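Local coordinates for protein-disulfide isomerase (PDB 3GMF), which probably acts as a thioredoxin-fold thiol-disulfide oxidoreductase, making or rearranging disulfide bonds in other proteins, at residues D64-L69 against R118-D123. Numbering follows the deposited sequence.
Sequences DMTVAL and RAIASD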
loop_
_atom_site.group_PDB
_atom_site.type_symbol
_atom_site.label_atom_id
_atom_site.label_comp_id
_atom_site.label_asym_id
_atom_site.label_seq_id
_atom_site.Cartn_x
_atom_site.Cartn_y
_atom_site.Cartn_z
ATOM N N ASP A 64 -7.282 4.296 4.049
ATOM C CA ASP A 64 -5.951 3.994 3.471
ATOM C C ASP A 64 -4.817 4.421 4.415
ATOM O O ASP A 64 -3.921 3.625 4.722
ATOM C CB ASP A 64 -5.845 4.750 2.140
ATOM C CG ASP A 64 -4.790 4.177 1.198
ATOM O OD1 ASP A 64 -4.082 3.197 1.542
ATOM O OD2 ASP A 64 -4.680 4.736 0.081
ATOM N N MET A 65 -4.882 5.673 4.883
ATOM C CA MET A 65 -3.875 6.209 5.819
ATOM C C MET A 65 -3.761 5.328 7.063
ATOM O O MET A 65 -2.660 5.055 7.527
ATOM C CB MET A 65 -4.190 7.658 6.235
ATOM C CG MET A 65 -3.077 8.258 7.132
ATOM S SD MET A 65 -1.369 8.354 6.428
ATOM C CE MET A 65 -1.575 9.927 5.581
ATOM N N THR A 66 -4.913 4.920 7.609
ATOM C CA THR A 66 -4.933 4.092 8.830
ATOM C C THR A 66 -4.223 2.756 8.587
ATOM O O THR A 66 -3.391 2.334 9.386
ATOM C CB THR A 66 -6.383 3.874 9.318
ATOM O OG1 THR A 66 -7.019 5.141 9.531
ATOM C CG2 THR A 66 -6.419 3.048 10.642
ATOM N N VAL A 67 -4.543 2.102 7.469
ATOM C CA VAL A 67 -3.840 0.859 7.101
ATOM C C VAL A 67 -2.329 1.080 6.885
ATOM O O VAL A 67 -1.495 0.296 7.360
ATOM C CB VAL A 67 -4.467 0.223 5.871
ATOM C CG1 VAL A 67 -3.710 -1.035 5.523
ATOM C CG2 VAL A 67 -5.925 -0.103 6.166
ATOM N N ALA A 68 -1.984 2.174 6.203
ATOM C CA ALA A 68 -0.585 2.492 5.922
ATOM C C ALA A 68 0.203 2.818 7.194
ATOM O O ALA A 68 1.384 2.507 7.281
ATOM C CB ALA A 68 -0.470 3.624 4.890
ATOM N N LEU A 69 -0.453 3.399 8.197
ATOM C CA LEU A 69 0.233 3.569 9.487
ATOM C C LEU A 69 0.629 2.220 10.057
ATOM O O LEU A 69 1.772 2.057 10.496
ATOM C CB LEU A 69 -0.608 4.368 10.486
ATOM C CG LEU A 69 -0.713 5.857 10.144
ATOM C CD1 LEU A 69 -1.951 6.436 10.859
ATOM C CD2 LEU A 69 0.602 6.627 10.442
ATOM N N ARG A 118 -8.711 6.595 15.167
ATOM C CA ARG A 118 -9.291 5.692 16.153
ATOM C C ARG A 118 -10.696 5.234 15.741
ATOM O O ARG A 118 -11.001 4.053 15.878
ATOM C CB ARG A 118 -9.302 6.337 17.537
ATOM C CG ARG A 118 -7.954 6.254 18.253
ATOM C CD ARG A 118 -8.096 6.592 19.745
ATOM N NE ARG A 118 -7.891 8.015 20.016
ATOM C CZ ARG A 118 -8.866 8.907 20.193
ATOM N NH1 ARG A 118 -8.559 10.177 20.431
ATOM N NH2 ARG A 118 -10.145 8.542 20.138
ATOM N N ALA A 119 -11.509 6.155 15.212
ATOM C CA ALA A 119 -12.877 5.850 14.746
ATOM C C ALA A 119 -12.849 4.858 13.595
ATOM O O ALA A 119 -13.626 3.888 13.552
ATOM C CB ALA A 119 -13.599 7.124 14.321
ATOM N N ILE A 120 -11.932 5.096 12.656
ATOM C CA ILE A 120 -11.776 4.211 11.514
ATOM C C ILE A 120 -11.312 2.815 11.950
ATOM O O ILE A 120 -11.856 1.798 11.496
ATOM C CB ILE A 120 -10.790 4.811 10.491
ATOM C CG1 ILE A 120 -11.438 6.019 9.817
ATOM C CG2 ILE A 120 -10.404 3.780 9.430
ATOM C CD1 ILE A 120 -10.441 6.862 8.948
ATOM N N ALA A 121 -10.293 2.779 12.801
ATOM C CA ALA A 121 -9.747 1.494 13.267
ATOM C C ALA A 121 -10.844 0.692 13.984
ATOM O O ALA A 121 -10.899 -0.537 13.878
ATOM C CB ALA A 121 -8.585 1.711 14.159
ATOM N N SER A 122 -11.713 1.406 14.700
ATOM C CA SER A 122 -12.861 0.782 15.344
ATOM C C SER A 122 -13.874 0.240 14.334
ATOM O O SER A 122 -14.206 -0.960 14.348
ATOM C CB SER A 122 -13.538 1.754 16.304
ATOM O OG SER A 122 -14.537 1.079 17.047
ATOM N N ASP A 123 -14.346 1.113 13.444
ATOM C CA ASP A 123 -15.328 0.737 12.424
ATOM C C ASP A 123 -14.875 -0.392 11.515
ATOM O O ASP A 123 -15.693 -1.218 11.104
ATOM C CB ASP A 123 -15.719 1.934 11.549
ATOM C CG ASP A 123 -16.506 2.994 12.298
ATOM O OD1 ASP A 123 -16.937 2.781 13.457
ATOM O OD2 ASP A 123 -16.711 4.064 11.704
#
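A small, buried van der Waals contact joins two helices through Thr66 on one side and Ile120 and Ala121 on the other. Helix 62-73 follows strand 51-57 of this thioredoxin-fold protein, and helix 113-123 belongs to the all-helical run leading to strand 171-174; no hydrogen bond crosses between the two segments. Within 64-69, Thr66 alone touches 118-123: its CA is 7.0 Å from the CA of Ala121, and its two branches go to different residues. The side chains of Thr66 and Ile120 cross at a slant, with Thr66 OG1 3.6 Å from Ile120 CG2 and 3.9 Å from Ile120 CD1. Ile120 brings both methyls there with CG2 anti to its backbone N and CG1 beside it (chi1 -70°). Across the contact the hydroxyl thus meets hydrocarbon, while its hydrogen bond is made within its own helix, to Pro62 O one turn back. That bond fits chi1 -56°, which places OG1 beside the backbone N. The same Ile120 CG2 lies 4.0 Å from Thr66 CB, covering the base of the side chain too. The methyl branch is looser, Thr66 CG2 standing 4.3 Å from Ala121 CB. The contact buries just 106 Å², and neighbours widen the interface: Thr66 also touches Thr117, and Leu69 touches Phe113, both on helix 113-123. Ile120 touches Trp108, helix 126-131 packs Phe126 on Thr66 and Val67 and Tyr127 on Ala121, and helix 147-164 receives Met65, Ala68 and Leu69.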